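Local coordinates for protein N-terminal acetyltransferase B complex subunit MDM20 (PDB 5K04) that probably serves as the non-catalytic auxiliary subunit of the NatB N-terminal acetyltransferase complex, an all-helical partner of the catalytic chain, at residues N169-G172 with K173-M176; K263-E266 with E267-K271; E285-L289 with Y290-I294; I515-I518 with S519-G523; L669-F672 with I673-K677. All blocks are in the same frame, centred on the assembly; numbering follows the deposited sequence.

The five contacts follow one another along an all-helical chain and fall into two touching pairs and one solitary member. Contacts 2 and 3 have centres 12 Å apart and are joined where Tyr290 OH meets Lys263 O at 2.6 Å, a probable hydrogen bond. Contacts 4 and 5 lie 10 Å apart between centres, linked by Gln517 NE2 and Glu671 OE1 at 3.1 Å. The two pairs sit on opposite sides of the chain's centre, with contacts 2 and 5 separated by 75 Å between centres. Contact 1 stands alone, 44 Å from both contacts 2 and 3 by centres. None of the five touches the other protein chain of the complex.

Contact 1. Residues N169-G172 with K173-M176; sequences NSLG and KKLM
Leu171 and Lys174 leave helix 162-177 side by side and point the same way. Their ends meet where the leucine methyl CD2 lies 3.4 Å from the lysine NZ. A bend at chi3 (51°) of Lys174 turns CE and the ammonium group back toward the preceding turn, so the charged end lies beside the leucine methyl while its aliphatic stem passes over Ser170 O.

Backbone bonding is regular. The amides of Lys173, Lys174, Leu175 and Met176 donate to the carbonyls of Asn169, Ser170, Leu171 and Gly172 respectively, the bond from Lys173 N to Asn169 O measuring 3.1 Å. This is the i to i+4 pattern of an alpha-helix, here one element of an all-helical fold in which helix 162-177 packs against helices 143-157 and 185-192.

A third kind of contact is that of side-chain carbons with carbonyl oxygens one turn back. Leu175 holds CG anti to its carbonyl carbon (chi1 -74°), which brings CG to 3.2 Å from Leu171 O. Met176 repeats this, with CG 3.4 Å from Gly172 O, before its side chain, bent at chi2 and chi3, leads away among Leu147, Ala150, Val190 and Tyr191.

Two polar ends bond to the chain that follows helix 185-192: Asn169 ND2 to the carbonyl of Phe194, and Lys173 NZ to Glu199 in a salt bridge.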
loop_
_atom_site.group_PDB
_atom_site.type_symbol
_atom_site.label_atom_id
_atom_site.label_comp_id
_atom_site.label_asym_id
_atom_site.label_seq_id
_atom_site.Cartn_x
_atom_site.Cartn_y
_atom_site.Cartn_z
ATOM N N ASN A 169 16.350 -21.962 15.555
ATOM C CA ASN A 169 15.438 -21.823 16.679
ATOM C C ASN A 169 16.146 -22.065 18.000
ATOM O O ASN A 169 15.845 -21.403 19.000
ATOM C CB ASN A 169 14.283 -22.798 16.509
ATOM C CG ASN A 169 13.118 -22.411 17.312
ATOM O OD1 ASN A 169 12.326 -21.555 16.904
ATOM N ND2 ASN A 169 13.020 -22.984 18.511
ATOM N N SER A 170 17.086 -23.016 18.018
ATOM C CA SER A 170 17.848 -23.313 19.226
ATOM C C SER A 170 18.802 -22.179 19.579
ATOM O O SER A 170 19.027 -21.897 20.761
ATOM C CB SER A 170 18.621 -24.620 19.035
ATOM O OG SER A 170 19.753 -24.641 19.872
ATOM N N LEU A 171 19.394 -21.534 18.569
ATOM C CA LEU A 171 20.331 -20.447 18.850
ATOM C C LEU A 171 19.595 -19.210 19.346
ATOM O O LEU A 171 20.093 -18.496 20.224
ATOM C CB LEU A 171 21.168 -20.123 17.604
ATOM C CG LEU A 171 22.188 -21.172 17.131
ATOM C CD1 LEU A 171 22.667 -20.841 15.742
ATOM C CD2 LEU A 171 23.397 -21.309 18.068
ATOM N N GLY A 172 18.412 -18.930 18.795
ATOM C CA GLY A 172 17.667 -17.766 19.249
ATOM C C GLY A 172 17.123 -17.950 20.652
ATOM O O GLY A 172 17.174 -17.032 21.477
ATOM N N LYS A 173 16.592 -19.143 20.934
ATOM C CA LYS A 173 16.069 -19.454 22.256
ATOM C C LYS A 173 17.148 -19.312 23.317
ATOM O O LYS A 173 16.929 -18.710 24.374
ATOM C CB LYS A 173 15.497 -20.879 22.261
ATOM C CG LYS A 173 14.782 -21.248 23.541
ATOM C CD LYS A 173 14.717 -22.749 23.756
ATOM C CE LYS A 173 13.480 -23.370 23.156
ATOM N NZ LYS A 173 13.350 -24.793 23.595
ATOM N N LYS A 174 18.331 -19.845 23.036
ATOM C CA LYS A 174 19.415 -19.851 24.012
ATOM C C LYS A 174 19.975 -18.448 24.240
ATOM O O LYS A 174 20.359 -18.106 25.360
ATOM C CB LYS A 174 20.495 -20.826 23.534
ATOM C CG LYS A 174 21.837 -20.723 24.213
ATOM C CD LYS A 174 22.837 -21.633 23.507
ATOM C CE LYS A 174 22.848 -21.385 21.995
ATOM N NZ LYS A 174 23.657 -22.396 21.241
ATOM N N LEU A 175 20.034 -17.628 23.191
ATOM C CA LEU A 175 20.432 -16.230 23.353
ATOM C C LEU A 175 19.471 -15.485 24.265
ATOM O O LEU A 175 19.893 -14.688 25.109
ATOM C CB LEU A 175 20.475 -15.536 21.993
ATOM C CG LEU A 175 21.646 -15.880 21.092
ATOM C CD1 LEU A 175 21.334 -15.469 19.684
ATOM C CD2 LEU A 175 22.900 -15.190 21.611
ATOM N N MET A 176 18.163 -15.716 24.085
ATOM C CA MET A 176 17.158 -15.046 24.905
ATOM C C MET A 176 17.188 -15.557 26.341
ATOM O O MET A 176 17.100 -14.769 27.289
ATOM C CB MET A 176 15.760 -15.209 24.279
ATOM C CG MET A 176 15.560 -14.375 22.952
ATOM S SD MET A 176 16.089 -12.698 23.060
ATOM C CE MET A 176 15.064 -12.294 24.437
#

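Contact 2. Residues K263-E266 with E267-K271; sequences KSFE and ELDQK
Glu267 reaches back over the start of its own helix to meet both Ser264 and Lys263. Its backbone N donates to Ser264 OG at 3.0 Å, and the hydroxyl is put there by a chi1 of 63°, which sets OG between the serine's own N and carbonyl carbon. The glutamate chain, extended beyond CG, then brings OE2 to 3.5 Å from Ser264 N, a weak though straight bond. OE1 turns to Lys263, whose chain crosses that of Glu267 at about a right angle; NZ sits 3.4 Å from OE1 in a weak salt bridge, and CD of the lysine comes nearer still at 3.2 Å.

Leu268 donates its amide to Ser264 O and hangs its side chain inward, among Trp254, Ile255 and His233. Next, Asp269 N bonds to Phe265 O at 2.9 Å. Its CB lies over one face of the Phe265 ring, offset toward the rim, and ring and carboxylate planes are only 16° apart; the carboxylate itself pairs with Lys283, while Arg292 makes a cation-pi contact with the ring.

Gln270 closes the turn by bonding its N to Glu266 O, with its CG resting 3.1 Å from the same oxygen. The reciprocal pairing of Ser264 and Glu267 is a capping box, which starts helix 265-269 and sets a carboxylate beside the helix N-terminus, where the helix dipole would be expected to favour negative charge.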
loop_
_atom_site.group_PDB
_atom_site.type_symbol
_atom_site.label_atom_id
_atom_site.label_comp_id
_atom_site.label_asym_id
_atom_site.label_seq_id
_atom_site.Cartn_x
_atom_site.Cartn_y
_atom_site.Cartn_z
ATOM N N LYS A 263 -19.277 -26.343 31.666
ATOM C CA LYS A 263 -20.294 -25.382 32.065
ATOM C C LYS A 263 -21.556 -25.575 31.239
ATOM O O LYS A 263 -21.496 -25.894 30.048
ATOM C CB LYS A 263 -19.778 -23.951 31.904
ATOM C CG LYS A 263 -18.537 -23.646 32.719
ATOM C CD LYS A 263 -18.869 -23.383 34.177
ATOM C CE LYS A 263 -17.627 -22.932 34.939
ATOM N NZ LYS A 263 -17.978 -22.350 36.262
ATOM N N SER A 264 -22.708 -25.384 31.879
ATOM C CA SER A 264 -23.971 -25.477 31.162
ATOM C C SER A 264 -24.211 -24.226 30.318
ATOM O O SER A 264 -23.611 -23.169 30.533
ATOM C CB SER A 264 -25.136 -25.676 32.131
ATOM O OG SER A 264 -25.267 -24.558 32.985
ATOM N N PHE A 265 -25.108 -24.365 29.338
ATOM C CA PHE A 265 -25.546 -23.208 28.566
ATOM C C PHE A 265 -26.082 -22.122 29.489
ATOM O O PHE A 265 -25.694 -20.952 29.387
ATOM C CB PHE A 265 -26.610 -23.633 27.547
ATOM C CG PHE A 265 -27.296 -22.481 26.866
ATOM C CD1 PHE A 265 -26.760 -21.916 25.719
ATOM C CD2 PHE A 265 -28.483 -21.962 27.369
ATOM C CE1 PHE A 265 -27.393 -20.854 25.083
ATOM C CE2 PHE A 265 -29.116 -20.897 26.741
ATOM C CZ PHE A 265 -28.566 -20.342 25.598
ATOM N N GLU A 266 -26.961 -22.509 30.420
ATOM C CA GLU A 266 -27.567 -21.555 31.344
ATOM C C GLU A 266 -26.512 -20.848 32.192
ATOM O O GLU A 266 -26.631 -19.647 32.465
ATOM C CB GLU A 266 -28.582 -22.271 32.246
ATOM C CG GLU A 266 -29.833 -22.800 31.533
ATOM C CD GLU A 266 -29.575 -24.046 30.692
ATOM O OE1 GLU A 266 -28.526 -24.693 30.882
ATOM O OE2 GLU A 266 -30.427 -24.381 29.838
ATOM N N GLU A 267 -25.495 -21.589 32.651
ATOM C CA GLU A 267 -24.430 -20.982 33.444
ATOM C C GLU A 267 -23.757 -19.847 32.682
ATOM O O GLU A 267 -23.462 -18.793 33.257
ATOM C CB GLU A 267 -23.402 -22.043 33.835
ATOM C CG GLU A 267 -23.199 -22.207 35.324
ATOM C CD GLU A 267 -22.277 -23.364 35.653
ATOM O OE1 GLU A 267 -21.239 -23.124 36.307
ATOM O OE2 GLU A 267 -22.584 -24.507 35.246
ATOM N N LEU A 268 -23.514 -20.042 31.383
ATOM C CA LEU A 268 -22.875 -19.000 30.585
ATOM C C LEU A 268 -23.839 -17.849 30.315
ATOM O O LEU A 268 -23.516 -16.684 30.570
ATOM C CB LEU A 268 -22.343 -19.603 29.279
ATOM C CG LEU A 268 -21.188 -20.603 29.463
ATOM C CD1 LEU A 268 -20.632 -21.088 28.133
ATOM C CD2 LEU A 268 -20.076 -19.989 30.303
ATOM N N ASP A 269 -25.044 -18.174 29.840
ATOM C CA ASP A 269 -26.020 -17.164 29.429
ATOM C C ASP A 269 -26.439 -16.255 30.584
ATOM O O ASP A 269 -26.729 -15.075 30.365
ATOM C CB ASP A 269 -27.237 -17.869 28.818
ATOM C CG ASP A 269 -28.284 -16.896 28.271
ATOM O OD1 ASP A 269 -27.984 -16.133 27.337
ATOM O OD2 ASP A 269 -29.434 -16.932 28.760
ATOM N N GLN A 270 -26.466 -16.772 31.817
ATOM C CA GLN A 270 -26.863 -15.947 32.957
ATOM C C GLN A 270 -25.867 -14.822 33.218
ATOM O O GLN A 270 -26.232 -13.799 33.806
ATOM C CB GLN A 270 -27.023 -16.819 34.212
ATOM C CG GLN A 270 -28.289 -17.684 34.214
ATOM C CD GLN A 270 -28.287 -18.762 35.295
ATOM O OE1 GLN A 270 -27.253 -19.058 35.903
ATOM N NE2 GLN A 270 -29.459 -19.350 35.542
ATOM N N LYS A 271 -24.610 -14.984 32.795
ATOM C CA LYS A 271 -23.629 -13.906 32.880
ATOM C C LYS A 271 -23.713 -12.926 31.711
ATOM O O LYS A 271 -22.963 -11.945 31.689
ATOM C CB LYS A 271 -22.209 -14.483 32.978
ATOM C CG LYS A 271 -21.855 -15.046 34.355
ATOM C CD LYS A 271 -20.346 -15.207 34.521
ATOM C CE LYS A 271 -19.941 -15.326 35.986
ATOM N NZ LYS A 271 -20.566 -16.508 36.662
#

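Contact 3. Residues E285-L289 with Y290-I294; sequences ELDIL and YSRNI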
loop_
_atom_site.group_PDB
_atom_site.type_symbol
_atom_site.label_atom_id
_atom_site.label_comp_id
_atom_site.label_asym_id
_atom_site.label_seq_id
_atom_site.Cartn_x
_atom_site.Cartn_y
_atom_site.Cartn_z
ATOM N N GLU A 285 -23.496 -17.010 18.791
ATOM C CA GLU A 285 -22.350 -17.911 18.855
ATOM C C GLU A 285 -22.532 -18.959 19.951
ATOM O O GLU A 285 -22.022 -20.080 19.836
ATOM C CB GLU A 285 -21.076 -17.098 19.085
ATOM C CG GLU A 285 -19.833 -17.658 18.390
ATOM C CD GLU A 285 -19.711 -17.248 16.937
ATOM O OE1 GLU A 285 -20.033 -16.083 16.613
ATOM O OE2 GLU A 285 -19.286 -18.096 16.119
ATOM N N LEU A 286 -23.278 -18.623 21.006
ATOM C CA LEU A 286 -23.466 -19.563 22.103
ATOM C C LEU A 286 -24.522 -20.601 21.753
ATOM O O LEU A 286 -24.400 -21.762 22.150
ATOM C CB LEU A 286 -23.828 -18.812 23.387
ATOM C CG LEU A 286 -24.017 -19.657 24.657
ATOM C CD1 LEU A 286 -22.702 -20.268 25.110
ATOM C CD2 LEU A 286 -24.669 -18.848 25.785
ATOM N N ASP A 287 -25.554 -20.203 20.994
ATOM C CA ASP A 287 -26.518 -21.171 20.472
ATOM C C ASP A 287 -25.836 -22.196 19.573
ATOM O O ASP A 287 -26.067 -23.404 19.700
ATOM C CB ASP A 287 -27.625 -20.452 19.703
ATOM C CG ASP A 287 -28.499 -19.610 20.597
ATOM O OD1 ASP A 287 -28.312 -19.679 21.831
ATOM O OD2 ASP A 287 -29.360 -18.878 20.063
ATOM N N ILE A 288 -24.997 -21.725 18.649
ATOM C CA ILE A 288 -24.265 -22.625 17.763
ATOM C C ILE A 288 -23.407 -23.589 18.577
ATOM O O ILE A 288 -23.389 -24.799 18.323
ATOM C CB ILE A 288 -23.421 -21.798 16.775
ATOM C CG1 ILE A 288 -24.333 -21.074 15.786
ATOM C CG2 ILE A 288 -22.385 -22.661 16.062
ATOM C CD1 ILE A 288 -23.620 -20.025 14.948
ATOM N N LEU A 289 -22.697 -23.059 19.576
ATOM C CA LEU A 289 -21.770 -23.854 20.377
ATOM C C LEU A 289 -22.476 -24.970 21.142
ATOM O O LEU A 289 -21.868 -26.010 21.420
ATOM C CB LEU A 289 -21.027 -22.939 21.350
ATOM C CG LEU A 289 -19.934 -23.573 22.200
ATOM C CD1 LEU A 289 -18.856 -24.139 21.296
ATOM C CD2 LEU A 289 -19.349 -22.540 23.159
ATOM N N TYR A 290 -23.745 -24.771 21.497
ATOM C CA TYR A 290 -24.511 -25.755 22.250
ATOM C C TYR A 290 -25.574 -26.417 21.390
ATOM O O TYR A 290 -26.551 -26.958 21.920
ATOM C CB TYR A 290 -25.132 -25.112 23.497
ATOM C CG TYR A 290 -24.145 -24.975 24.650
ATOM C CD1 TYR A 290 -23.207 -23.942 24.674
ATOM C CD2 TYR A 290 -24.140 -25.886 25.707
ATOM C CE1 TYR A 290 -22.294 -23.818 25.716
ATOM C CE2 TYR A 290 -23.234 -25.763 26.758
ATOM C CZ TYR A 290 -22.309 -24.730 26.756
ATOM O OH TYR A 290 -21.407 -24.611 27.792
ATOM N N SER A 291 -25.401 -26.373 20.067
ATOM C CA SER A 291 -26.282 -27.064 19.121
ATOM C C SER A 291 -27.758 -26.721 19.355
ATOM O O SER A 291 -28.639 -27.581 19.296
ATOM C CB SER A 291 -26.037 -28.573 19.173
ATOM O OG SER A 291 -24.659 -28.842 18.926
ATOM N N ARG A 292 -28.025 -25.440 19.601
ATOM C CA ARG A 292 -29.361 -24.905 19.814
ATOM C C ARG A 292 -29.813 -24.090 18.600
ATOM O O ARG A 292 -29.049 -23.835 17.663
ATOM C CB ARG A 292 -29.402 -24.044 21.075
ATOM C CG ARG A 292 -29.072 -24.768 22.355
ATOM C CD ARG A 292 -28.827 -23.756 23.469
ATOM N NE ARG A 292 -30.035 -23.032 23.865
ATOM C CZ ARG A 292 -30.735 -23.297 24.965
ATOM N NH1 ARG A 292 -30.343 -24.268 25.786
ATOM N NH2 ARG A 292 -31.824 -22.592 25.252
ATOM N N ASN A 293 -31.074 -23.654 18.644
ATOM C CA ASN A 293 -31.679 -22.935 17.535
ATOM C C ASN A 293 -31.245 -21.472 17.511
ATOM O O ASN A 293 -31.330 -20.764 18.518
ATOM C CB ASN A 293 -33.196 -23.027 17.617
ATOM C CG ASN A 293 -33.875 -21.988 16.763
ATOM O OD1 ASN A 293 -34.423 -21.008 17.272
ATOM N ND2 ASN A 293 -33.820 -22.181 15.450
ATOM N N ILE A 294 -30.824 -21.016 16.328
ATOM C CA ILE A 294 -30.295 -19.670 16.121
ATOM C C ILE A 294 -31.365 -18.577 16.211
ATOM O O ILE A 294 -31.045 -17.426 16.534
ATOM C CB ILE A 294 -29.596 -19.665 14.744
ATOM C CG1 ILE A 294 -28.553 -20.780 14.678
ATOM C CG2 ILE A 294 -28.905 -18.365 14.450
ATOM C CD1 ILE A 294 -27.820 -20.855 13.348
#
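Tyr290 lays its ring along the end of helix 277-289, against Leu286 and Leu289. Its CB is 3.7 Å from Leu286 O. With CG anti to the carbonyl carbon (chi1 -80°), the ring runs back along the last turn, where its CD1 and CE1 edge meets Leu286. CD1 comes within 3.5 Å of Leu286 O, which approaches the ring at its edge, near the plane. One atom further, CE1 is 3.6 Å from the methyl CD1 of Leu286. Leu289 runs alongside the tyrosine and adds a second methyl, its CD2 standing 4.1 Å from CE1. At the tip, OH is hydrogen-bonded to Lys263 O, just before the neighbouring helix 265-269, and Lys259 makes a cation-pi contact with the ring.

Behind the ring the backbone leaves the helix in a Schellman motif. Ser291 takes a positive phi of 52° as the C-prime residue, which allows Arg292 N to reach back to Asp287 O at 2.8 Å and Ser291 N to bond to Ile288 O at 3.1 Å. Together with Leu286 O, which takes the amide of Tyr290, three carbonyls of the last turn find donors after the helix.

Beyond the motif the chain folds back past the helix toward helix 295-305. Asp287 turns its carboxylate toward the loop that leads there, and OD2 is hydrogen-bonded to the hydroxyl of Ser297. Arg292 NE stays 4.3 Å from Asp287 OD1, opposite charges near each other but not paired. On the exposed flank Ile288 CG1 and Ile294 CD1 meet loosely at 4.3 Å.

Contact 4. Residues I515-I518 with S519-G523; sequences ILQI and STILG
Ile515 and Ser519 meet one turn before the C-terminal end of helix 506-521, a helix of the TPR-clan region of this subunit. The close-packed part lies here. Ile515 O takes the amide of Ser519 at 2.9 Å and also a weak bond from the hydroxyl, OG standing 3.0 Å away because chi1 (-80°) holds it beside the serine's backbone N. This buried flank is enclosed by Leu459 and Trp462 of helix 456-485 and by Tyr527 and Phe531 of helix 525-537. Thr520, partly exposed, also leans on the turn before: its methyl CG2 is 3.0 Å from Leu516 O, while its hydroxyl bonds to Tyr581.

On the neighbouring face Gln517 and Ile521 point the same way, with CG of the glutamine 3.7 Å from CD1 of the isoleucine, and both rest on Thr667 of helix 661-682; the glutamine NE2 bonds to Glu671.

Toward the helix end the packing slackens. Leu522 leaves helical geometry and is partly exposed. The amide of Leu522 still bonds to Ile518 O at 2.9 Å, and the two side chains lie side by side, the leucine methyl CD1 3.8 Å from Ile518 CG2.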
loop_
_atom_site.group_PDB
_atom_site.type_symbol
_atom_site.label_atom_id
_atom_site.label_comp_id
_atom_site.label_asym_id
_atom_site.label_seq_id
_atom_site.Cartn_x
_atom_site.Cartn_y
_atom_site.Cartn_z
ATOM N N ILE A 515 5.689 8.646 -16.057
ATOM C CA ILE A 515 6.502 9.853 -16.171
ATOM C C ILE A 515 7.287 9.849 -17.473
ATOM O O ILE A 515 7.377 10.871 -18.175
ATOM C CB ILE A 515 7.437 9.970 -14.957
ATOM C CG1 ILE A 515 6.630 10.364 -13.713
ATOM C CG2 ILE A 515 8.596 10.939 -15.260
ATOM C CD1 ILE A 515 7.369 10.080 -12.417
ATOM N N LEU A 516 7.908 8.714 -17.790
ATOM C CA LEU A 516 8.695 8.619 -19.011
ATOM C C LEU A 516 7.817 8.844 -20.236
ATOM O O LEU A 516 8.155 9.636 -21.117
ATOM C CB LEU A 516 9.381 7.257 -19.065
ATOM C CG LEU A 516 10.493 7.083 -18.033
ATOM C CD1 LEU A 516 10.899 5.614 -17.892
ATOM C CD2 LEU A 516 11.663 7.951 -18.447
ATOM N N GLN A 517 6.650 8.199 -20.267
ATOM C CA GLN A 517 5.777 8.276 -21.434
ATOM C C GLN A 517 5.354 9.711 -21.711
ATOM O O GLN A 517 5.459 10.195 -22.842
ATOM C CB GLN A 517 4.545 7.384 -21.228
ATOM C CG GLN A 517 3.486 7.570 -22.318
ATOM C CD GLN A 517 2.315 6.629 -22.165
ATOM O OE1 GLN A 517 1.355 6.925 -21.446
ATOM N NE2 GLN A 517 2.382 5.481 -22.848
ATOM N N ILE A 518 4.858 10.402 -20.680
ATOM C CA ILE A 518 4.405 11.781 -20.842
ATOM C C ILE A 518 5.583 12.693 -21.162
ATOM O O ILE A 518 5.491 13.574 -22.030
ATOM C CB ILE A 518 3.639 12.213 -19.572
ATOM C CG1 ILE A 518 2.501 11.212 -19.295
ATOM C CG2 ILE A 518 3.079 13.646 -19.681
ATOM C CD1 ILE A 518 1.796 11.469 -17.981
ATOM N N SER A 519 6.723 12.470 -20.494
ATOM C CA SER A 519 7.928 13.234 -20.813
ATOM C C SER A 519 8.290 13.141 -22.293
ATOM O O SER A 519 8.650 14.150 -22.905
ATOM C CB SER A 519 9.107 12.762 -19.953
ATOM O OG SER A 519 9.032 13.324 -18.663
ATOM N N THR A 520 8.225 11.933 -22.887
ATOM C CA THR A 520 8.642 11.812 -24.287
ATOM C C THR A 520 7.568 12.308 -25.247
ATOM O O THR A 520 7.893 12.813 -26.323
ATOM C CB THR A 520 9.035 10.364 -24.647
ATOM O OG1 THR A 520 7.869 9.564 -24.825
ATOM C CG2 THR A 520 9.906 9.743 -23.574
ATOM N N ILE A 521 6.297 12.192 -24.871
ATOM C CA ILE A 521 5.216 12.696 -25.715
ATOM C C ILE A 521 5.263 14.214 -25.781
ATOM O O ILE A 521 5.300 14.803 -26.864
ATOM C CB ILE A 521 3.861 12.196 -25.197
ATOM C CG1 ILE A 521 3.697 10.716 -25.545
ATOM C CG2 ILE A 521 2.744 13.029 -25.755
ATOM C CD1 ILE A 521 2.538 10.078 -24.839
ATOM N N LEU A 522 5.235 14.868 -24.622
ATOM C CA LEU A 522 5.674 16.251 -24.547
ATOM C C LEU A 522 7.172 16.292 -24.839
ATOM O O LEU A 522 7.827 15.263 -24.982
ATOM C CB LEU A 522 5.350 16.842 -23.168
ATOM C CG LEU A 522 3.970 16.501 -22.573
ATOM C CD1 LEU A 522 3.826 17.029 -21.145
ATOM C CD2 LEU A 522 2.807 16.995 -23.455
ATOM N N GLY A 523 7.731 17.477 -24.957
ATOM C CA GLY A 523 9.145 17.492 -25.283
ATOM C C GLY A 523 10.056 17.724 -24.097
ATOM O O GLY A 523 11.175 18.217 -24.261
#

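Contact 5. Residues L669-F672 with I673-K677; sequences LVEF and IKIVK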
loop_
_atom_site.group_PDB
_atom_site.type_symbol
_atom_site.label_atom_id
_atom_site.label_comp_id
_atom_site.label_asym_id
_atom_site.label_seq_id
_atom_site.Cartn_x
_atom_site.Cartn_y
_atom_site.Cartn_z
ATOM N N LEU A 669 1.172 4.437 -29.494
ATOM C CA LEU A 669 1.678 4.696 -30.835
ATOM C C LEU A 669 2.466 6.002 -30.886
ATOM O O LEU A 669 3.537 6.058 -31.504
ATOM C CB LEU A 669 0.536 4.735 -31.854
ATOM C CG LEU A 669 1.053 4.977 -33.285
ATOM C CD1 LEU A 669 1.994 3.837 -33.714
ATOM C CD2 LEU A 669 -0.069 5.138 -34.290
ATOM N N VAL A 670 1.950 7.066 -30.254
ATOM C CA VAL A 670 2.646 8.357 -30.291
ATOM C C VAL A 670 4.015 8.229 -29.642
ATOM O O VAL A 670 5.020 8.721 -30.171
ATOM C CB VAL A 670 1.810 9.460 -29.602
ATOM C CG1 VAL A 670 2.638 10.716 -29.414
ATOM C CG2 VAL A 670 0.591 9.813 -30.404
ATOM N N GLU A 671 4.063 7.557 -28.479
ATOM C CA GLU A 671 5.315 7.360 -27.760
ATOM C C GLU A 671 6.295 6.550 -28.599
ATOM O O GLU A 671 7.492 6.869 -28.665
ATOM C CB GLU A 671 5.028 6.673 -26.422
ATOM C CG GLU A 671 6.244 6.232 -25.617
ATOM C CD GLU A 671 5.865 5.428 -24.355
ATOM O OE1 GLU A 671 4.947 4.586 -24.424
ATOM O OE2 GLU A 671 6.500 5.645 -23.298
ATOM N N PHE A 672 5.792 5.507 -29.267
ATOM C CA PHE A 672 6.641 4.682 -30.117
ATOM C C PHE A 672 7.260 5.503 -31.247
ATOM O O PHE A 672 8.426 5.303 -31.604
ATOM C CB PHE A 672 5.834 3.508 -30.671
ATOM C CG PHE A 672 6.545 2.738 -31.756
ATOM C CD1 PHE A 672 6.428 3.114 -33.099
ATOM C CD2 PHE A 672 7.324 1.633 -31.442
ATOM C CE1 PHE A 672 7.075 2.405 -34.097
ATOM C CE2 PHE A 672 7.981 0.919 -32.440
ATOM C CZ PHE A 672 7.857 1.309 -33.768
ATOM N N ILE A 673 6.493 6.427 -31.826
ATOM C CA ILE A 673 7.022 7.244 -32.917
ATOM C C ILE A 673 8.044 8.239 -32.389
ATOM O O ILE A 673 9.051 8.519 -33.048
ATOM C CB ILE A 673 5.871 7.947 -33.651
ATOM C CG1 ILE A 673 4.978 6.909 -34.313
ATOM C CG2 ILE A 673 6.410 8.914 -34.697
ATOM C CD1 ILE A 673 3.669 7.475 -34.745
ATOM N N LYS A 674 7.804 8.788 -31.193
ATOM C CA LYS A 674 8.805 9.658 -30.584
ATOM C C LYS A 674 10.122 8.913 -30.387
ATOM O O LYS A 674 11.201 9.474 -30.605
ATOM C CB LYS A 674 8.298 10.202 -29.243
ATOM C CG LYS A 674 7.054 11.077 -29.306
ATOM C CD LYS A 674 7.296 12.355 -30.072
ATOM C CE LYS A 674 6.079 13.258 -30.000
ATOM N NZ LYS A 674 6.311 14.541 -30.729
ATOM N N ILE A 675 10.045 7.644 -29.975
ATOM C CA ILE A 675 11.243 6.839 -29.757
ATOM C C ILE A 675 11.914 6.493 -31.089
ATOM O O ILE A 675 13.149 6.497 -31.200
ATOM C CB ILE A 675 10.866 5.591 -28.935
ATOM C CG1 ILE A 675 10.449 6.013 -27.522
ATOM C CG2 ILE A 675 11.999 4.562 -28.873
ATOM C CD1 ILE A 675 9.844 4.886 -26.709
ATOM N N VAL A 676 11.118 6.217 -32.128
ATOM C CA VAL A 676 11.675 6.060 -33.473
ATOM C C VAL A 676 12.518 7.279 -33.843
ATOM O O VAL A 676 13.640 7.155 -34.354
ATOM C CB VAL A 676 10.550 5.824 -34.500
ATOM C CG1 VAL A 676 11.060 6.050 -35.919
ATOM C CG2 VAL A 676 9.966 4.417 -34.363
ATOM N N LYS A 677 11.988 8.480 -33.580
ATOM C CA LYS A 677 12.706 9.698 -33.943
ATOM C C LYS A 677 13.948 9.881 -33.086
ATOM O O LYS A 677 14.994 10.308 -33.586
ATOM C CB LYS A 677 11.778 10.910 -33.831
ATOM C CG LYS A 677 10.656 10.859 -34.859
ATOM C CD LYS A 677 9.681 12.019 -34.754
ATOM C CE LYS A 677 8.685 11.949 -35.899
ATOM N NZ LYS A 677 7.707 13.069 -35.865
#
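Leu669 O accepts the amide of Ile673 at 3.0 Å, and the same step repeats from Lys674 to Val670, from Ile675 to Glu671 and from Val676 to Phe672. The last of these, Val676 N to Phe672 O, measures 2.9 Å. The backbone is therefore unbroken alpha-helix, and residues four apart come together on successive turns of helix 661-682.

Phe672 and Val676 meet through a ring face. The valine methyl CG2 sits over one face of the ring, 4.0 Å from the Phe672 centroid and 30° off the normal, a CH-pi contact displaced toward CE1, which it approaches to 3.5 Å. With CG anti to the phenylalanine N (chi1 169°), the ring is swung along the helix toward the next turn, under the methyl. Tyr617 of helix 608-625 meets the same ring in an edge-to-face pairing.

Leu669 and Ile673 cross at a slant, CG of the leucine 3.9 Å from the isoleucine CD1, on the side facing Phe698 and Phe702. On another flank the stem of Glu671 runs alongside Ile675, with CG 4.0 Å from its CD1. The buried carboxylate beyond has polar company, a salt bridge from OE1 to Lys577 and a bond from OE2 to the hydroxyl of Tyr581, which would be expected to favour the ionised form. Lys674 holds CG anti to its carbonyl carbon, 3.2 Å from Val670 O, and bends away beyond it at chi2. The i to i+4 bonding is that of any alpha-helix; here seven of the eight touching residues are buried, the helix lying against helices 571-584, 608-625 and 698-703 of an all-helical fold.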